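Local coordinates for protein transcriptional regulator (Pseudomonas aeruginosa, PDB 2WUI) that probably binds DNA as MexZ, a TetR-family transcriptional repressor with a key part in the antibiotic resistance of this bacterium, at residues Lys55-Phe67 against Glu118-Glu130. Residues are numbered along the deposited sequence; the frame is centred on the assembly and turned at random.
Sequences KIEVCLAMCDRAF and ENEPLLRRRELLE
Arg125 and Asp64 form a salt bridge. Arg125 NH1 meets both carboxylate oxygens. Its bond to Asp64 OD2 is the straighter, 2.8 Å long at 150°, and uses the syn lone pair of that oxygen. The NH1 bond to Asp64 OD1 is weak, as is a longer one from Arg125 NE to OD2. The carboxylate sits at the guanidinium edge, and the two planes are 21° apart, nearly coplanar. A bend in the Arg125 chain (chi2 71°) helps bring its guanidinium to the acid. Leu60 CB lies over one face of that group.

The contact joins helix 55-67 to the start of helix 120-146. The axes of segments 55-67 and 120-130 run nearly parallel, 10.2 Å apart at their closest. In the TetR fold, the helix after the helix-turn-helix links the DNA-binding domain to the helical regulatory domain. Helix 55-67 takes that place here, following the predicted motif at residues 33-52.

Beyond the salt bridge, Phe67 is sandwiched. Leu129 CD2 sits over one face as a CH-pi contact, 3.5 Å from the ring centroid. Cys63 O lies over the opposite face. Toward the start of both segments, Leu122 CD2 packs on Ile56 CD1, while its CD1 faces Leu60 and the sulfur of Cys59. Pro121 CB lies 4.1 Å from Leu60 CD1. Lys55 NZ bonds to the carbonyls of Val29 and Thr32, while its CE passes near the Glu118 carboxylate.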
loop_
_atom_site.group_PDB
_atom_site.type_symbol
_atom_site.label_atom_id
_atom_site.label_comp_id
_atom_site.label_asym_id
_atom_site.label_seq_id
_atom_site.Cartn_x
_atom_site.Cartn_y
_atom_site.Cartn_z
ATOM N N LYS A 55 13.502 -23.594 -13.052
ATOM C CA LYS A 55 12.187 -23.062 -12.749
ATOM C C LYS A 55 12.276 -21.539 -12.812
ATOM O O LYS A 55 11.352 -20.873 -13.271
ATOM C CB LYS A 55 11.724 -23.481 -11.357
ATOM C CG LYS A 55 12.394 -22.693 -10.233
ATOM C CD LYS A 55 11.578 -22.750 -8.954
ATOM C CE LYS A 55 12.426 -22.383 -7.754
ATOM N NZ LYS A 55 11.881 -22.998 -6.513
ATOM N N ILE A 56 13.388 -20.984 -12.343
ATOM C CA ILE A 56 13.545 -19.541 -12.382
ATOM C C ILE A 56 13.379 -19.086 -13.814
ATOM O O ILE A 56 12.745 -18.067 -14.086
ATOM C CB ILE A 56 14.925 -19.092 -11.872
ATOM C CG1 ILE A 56 14.971 -19.161 -10.351
ATOM C CG2 ILE A 56 15.206 -17.660 -12.295
ATOM C CD1 ILE A 56 13.937 -18.275 -9.691
ATOM N N GLU A 57 13.959 -19.852 -14.730
ATOM C CA GLU A 57 13.849 -19.533 -16.144
ATOM C C GLU A 57 12.386 -19.568 -16.588
ATOM O O GLU A 57 11.879 -18.629 -17.186
ATOM C CB GLU A 57 14.683 -20.505 -16.979
ATOM C CG GLU A 57 14.979 -19.989 -18.367
ATOM C CD GLU A 57 15.589 -18.599 -18.329
ATOM O OE1 GLU A 57 16.432 -18.350 -17.432
ATOM O OE2 GLU A 57 15.225 -17.759 -19.192
ATOM N N VAL A 58 11.705 -20.659 -16.280
ATOM C CA VAL A 58 10.315 -20.787 -16.658
ATOM C C VAL A 58 9.587 -19.561 -16.147
ATOM O O VAL A 58 8.593 -19.125 -16.714
ATOM C CB VAL A 58 9.671 -22.047 -16.032
ATOM C CG1 VAL A 58 8.885 -21.677 -14.790
ATOM C CG2 VAL A 58 8.763 -22.735 -17.026
ATOM N N CYS A 59 10.094 -18.996 -15.065
ATOM C CA CYS A 59 9.353 -17.961 -14.369
ATOM C C CYS A 59 9.474 -16.593 -15.016
ATOM O O CYS A 59 8.481 -15.875 -15.194
ATOM C CB CYS A 59 9.810 -17.867 -12.933
ATOM S SG CYS A 59 8.620 -16.941 -12.022
ATOM N N LEU A 60 10.710 -16.227 -15.334
ATOM C CA LEU A 60 10.981 -15.034 -16.111
ATOM C C LEU A 60 10.169 -15.093 -17.391
ATOM O O LEU A 60 9.536 -14.112 -17.777
ATOM C CB LEU A 60 12.470 -14.938 -16.431
ATOM C CG LEU A 60 13.394 -14.759 -15.229
ATOM C CD1 LEU A 60 14.811 -14.526 -15.697
ATOM C CD2 LEU A 60 12.929 -13.596 -14.388
ATOM N N ALA A 61 10.172 -16.255 -18.035
ATOM C CA ALA A 61 9.419 -16.442 -19.272
ATOM C C ALA A 61 7.922 -16.247 -19.071
ATOM O O ALA A 61 7.264 -15.628 -19.908
ATOM C CB ALA A 61 9.707 -17.799 -19.880
ATOM N N MET A 62 7.381 -16.756 -17.969
ATOM C CA MET A 62 5.963 -16.522 -17.669
ATOM C C MET A 62 5.653 -15.035 -17.479
ATOM O O MET A 62 4.574 -14.563 -17.842
ATOM C CB MET A 62 5.514 -17.324 -16.444
ATOM C CG MET A 62 4.567 -16.575 -15.518
ATOM S SD MET A 62 4.067 -17.605 -14.127
ATOM C CE MET A 62 4.207 -16.446 -12.745
ATOM N N CYS A 63 6.608 -14.303 -16.917
ATOM C CA CYS A 63 6.437 -12.882 -16.668
ATOM C C CYS A 63 6.462 -12.071 -17.950
ATOM O O CYS A 63 5.819 -11.021 -18.034
ATOM C CB CYS A 63 7.525 -12.367 -15.722
ATOM S SG CYS A 63 7.126 -12.552 -13.955
ATOM N N ASP A 64 7.212 -12.540 -18.944
ATOM C CA ASP A 64 7.325 -11.802 -20.197
ATOM C C ASP A 64 6.009 -11.871 -20.955
ATOM O O ASP A 64 5.385 -10.842 -21.250
ATOM C CB ASP A 64 8.472 -12.340 -21.043
ATOM C CG ASP A 64 9.828 -12.040 -20.433
ATOM O OD1 ASP A 64 10.856 -12.278 -21.113
ATOM O OD2 ASP A 64 9.859 -11.563 -19.271
ATOM N N ARG A 65 5.579 -13.091 -21.249
ATOM C CA ARG A 65 4.293 -13.287 -21.882
ATOM C C ARG A 65 3.282 -12.313 -21.294
ATOM O O ARG A 65 2.550 -11.648 -22.029
ATOM C CB ARG A 65 3.818 -14.719 -21.684
ATOM C CG ARG A 65 2.617 -15.065 -22.528
ATOM C CD ARG A 65 2.220 -16.510 -22.327
ATOM N NE ARG A 65 1.647 -16.754 -21.006
ATOM C CZ ARG A 65 0.885 -17.802 -20.727
ATOM N NH1 ARG A 65 0.614 -18.685 -21.676
ATOM N NH2 ARG A 65 0.394 -17.970 -19.511
ATOM N N ALA A 66 3.268 -12.206 -19.968
ATOM C CA ALA A 66 2.279 -11.381 -19.281
ATOM C C ALA A 66 2.541 -9.856 -19.299
ATOM O O ALA A 66 1.627 -9.067 -19.027
ATOM C CB ALA A 66 2.060 -11.884 -17.863
ATOM N N PHE A 67 3.758 -9.424 -19.623
ATOM C CA PHE A 67 3.969 -7.983 -19.795
ATOM C C PHE A 67 3.684 -7.553 -21.225
ATOM O O PHE A 67 3.356 -6.394 -21.479
ATOM C CB PHE A 67 5.365 -7.535 -19.358
ATOM C CG PHE A 67 5.656 -7.815 -17.917
ATOM C CD1 PHE A 67 4.618 -8.035 -17.015
ATOM C CD2 PHE A 67 6.959 -7.849 -17.461
ATOM C CE1 PHE A 67 4.876 -8.301 -15.683
ATOM C CE2 PHE A 67 7.232 -8.106 -16.130
ATOM C CZ PHE A 67 6.184 -8.337 -15.236
ATOM N N GLU A 118 18.123 -16.180 -4.811
ATOM C CA GLU A 118 17.798 -16.926 -6.018
ATOM C C GLU A 118 16.834 -16.102 -6.863
ATOM O O GLU A 118 16.979 -16.006 -8.084
ATOM C CB GLU A 118 17.177 -18.284 -5.674
ATOM C CG GLU A 118 17.557 -19.409 -6.631
ATOM C CD GLU A 118 16.688 -20.671 -6.480
ATOM O OE1 GLU A 118 15.772 -20.687 -5.623
ATOM O OE2 GLU A 118 16.922 -21.648 -7.234
ATOM N N ASN A 119 15.857 -15.495 -6.193
ATOM C CA ASN A 119 14.831 -14.700 -6.848
ATOM C C ASN A 119 15.339 -13.328 -7.260
ATOM O O ASN A 119 14.552 -12.419 -7.483
ATOM C CB ASN A 119 13.637 -14.550 -5.907
ATOM C CG ASN A 119 13.190 -15.882 -5.328
ATOM O OD1 ASN A 119 13.684 -16.932 -5.741
ATOM N ND2 ASN A 119 12.261 -15.852 -4.369
ATOM N N GLU A 120 16.652 -13.164 -7.350
ATOM C CA GLU A 120 17.211 -11.867 -7.731
ATOM C C GLU A 120 16.676 -11.390 -9.080
ATOM O O GLU A 120 16.205 -10.256 -9.202
ATOM C CB GLU A 120 18.739 -11.913 -7.767
ATOM C CG GLU A 120 19.397 -10.598 -8.098
ATOM C CD GLU A 120 19.222 -9.565 -7.001
ATOM O OE1 GLU A 120 18.936 -9.976 -5.849
ATOM O OE2 GLU A 120 19.377 -8.351 -7.297
ATOM N N PRO A 121 16.729 -12.264 -10.096
ATOM C CA PRO A 121 16.283 -11.928 -11.455
ATOM C C PRO A 121 14.804 -11.565 -11.485
ATOM O O PRO A 121 14.369 -10.778 -12.333
ATOM C CB PRO A 121 16.495 -13.232 -12.232
ATOM C CG PRO A 121 17.417 -14.042 -11.395
ATOM C CD PRO A 121 17.126 -13.673 -9.983
ATOM N N LEU A 122 14.043 -12.167 -10.576
ATOM C CA LEU A 122 12.626 -11.884 -10.448
ATOM C C LEU A 122 12.481 -10.498 -9.891
ATOM O O LEU A 122 11.739 -9.671 -10.412
ATOM C CB LEU A 122 11.972 -12.861 -9.477
ATOM C CG LEU A 122 11.537 -14.182 -10.102
ATOM C CD1 LEU A 122 11.463 -14.014 -11.596
ATOM C CD2 LEU A 122 12.485 -15.279 -9.740
ATOM N N LEU A 123 13.208 -10.265 -8.809
ATOM C CA LEU A 123 13.215 -8.983 -8.150
ATOM C C LEU A 123 13.547 -7.916 -9.168
ATOM O O LEU A 123 12.820 -6.945 -9.308
ATOM C CB LEU A 123 14.239 -8.995 -7.022
ATOM C CG LEU A 123 13.934 -8.021 -5.886
ATOM C CD1 LEU A 123 14.960 -8.155 -4.753
ATOM C CD2 LEU A 123 13.838 -6.571 -6.407
ATOM N N ARG A 124 14.631 -8.112 -9.905
ATOM C CA ARG A 124 15.050 -7.124 -10.888
ATOM C C ARG A 124 13.938 -6.859 -11.899
ATOM O O ARG A 124 13.593 -5.708 -12.159
ATOM C CB ARG A 124 16.327 -7.575 -11.605
ATOM C CG ARG A 124 17.596 -7.567 -10.745
ATOM C CD ARG A 124 18.483 -6.330 -10.993
ATOM N NE ARG A 124 19.911 -6.679 -10.988
ATOM C CZ ARG A 124 20.919 -5.803 -11.005
ATOM N NH1 ARG A 124 22.174 -6.245 -11.005
ATOM N NH2 ARG A 124 20.682 -4.492 -11.014
ATOM N N ARG A 125 13.377 -7.922 -12.460
ATOM C CA ARG A 125 12.340 -7.774 -13.472
ATOM C C ARG A 125 11.258 -6.835 -12.964
ATOM O O ARG A 125 10.973 -5.809 -13.571
ATOM C CB ARG A 125 11.720 -9.128 -13.802
ATOM C CG ARG A 125 11.248 -9.248 -15.238
ATOM C CD ARG A 125 12.447 -9.318 -16.182
ATOM N NE ARG A 125 12.127 -10.043 -17.411
ATOM C CZ ARG A 125 12.996 -10.796 -18.088
ATOM N NH1 ARG A 125 12.614 -11.427 -19.193
ATOM N NH2 ARG A 125 14.246 -10.926 -17.657
ATOM N N ARG A 126 10.653 -7.217 -11.849
ATOM C CA ARG A 126 9.766 -6.359 -11.074
ATOM C C ARG A 126 10.098 -4.866 -11.008
ATOM O O ARG A 126 9.309 -4.016 -11.418
ATOM C CB ARG A 126 9.795 -6.830 -9.632
ATOM C CG ARG A 126 8.685 -6.300 -8.789
ATOM C CD ARG A 126 8.669 -7.064 -7.480
ATOM N NE ARG A 126 9.537 -6.437 -6.496
ATOM C CZ ARG A 126 9.592 -6.794 -5.218
ATOM N NH1 ARG A 126 8.829 -7.790 -4.772
ATOM N NH2 ARG A 126 10.413 -6.155 -4.389
ATOM N N GLU A 127 11.259 -4.545 -10.463
ATOM C CA GLU A 127 11.658 -3.151 -10.347
ATOM C C GLU A 127 11.670 -2.508 -11.712
ATOM O O GLU A 127 11.309 -1.346 -11.865
ATOM C CB GLU A 127 13.038 -3.060 -9.734
ATOM C CG GLU A 127 13.214 -3.999 -8.583
ATOM C CD GLU A 127 14.241 -3.507 -7.620
ATOM O OE1 GLU A 127 15.414 -3.344 -8.035
ATOM O OE2 GLU A 127 13.863 -3.276 -6.450
ATOM N N LEU A 128 12.097 -3.271 -12.707
ATOM C CA LEU A 128 12.047 -2.802 -14.078
ATOM C C LEU A 128 10.639 -2.318 -14.400
ATOM O O LEU A 128 10.459 -1.231 -14.946
ATOM C CB LEU A 128 12.429 -3.923 -15.028
ATOM C CG LEU A 128 12.342 -3.530 -16.495
ATOM C CD1 LEU A 128 13.680 -2.942 -16.911
ATOM C CD2 LEU A 128 11.931 -4.740 -17.371
ATOM N N LEU A 129 9.641 -3.128 -14.058
ATOM C CA LEU A 129 8.251 -2.739 -14.231
ATOM C C LEU A 129 8.015 -1.433 -13.483
ATOM O O LEU A 129 7.605 -0.431 -14.076
ATOM C CB LEU A 129 7.330 -3.820 -13.672
ATOM C CG LEU A 129 5.954 -3.990 -14.323
ATOM C CD1 LEU A 129 5.246 -2.663 -14.547
ATOM C CD2 LEU A 129 6.073 -4.746 -15.637
ATOM N N GLU A 130 8.282 -1.446 -12.180
ATOM C CA GLU A 130 8.102 -0.254 -11.361
ATOM C C GLU A 130 8.738 0.985 -12.014
ATOM O O GLU A 130 8.096 2.030 -12.123
ATOM C CB GLU A 130 8.640 -0.477 -9.946
ATOM C CG GLU A 130 8.086 -1.740 -9.250
ATOM C CD GLU A 130 8.763 -2.033 -7.899
ATOM O OE1 GLU A 130 9.879 -1.513 -7.647
ATOM O OE2 GLU A 130 8.182 -2.788 -7.085
#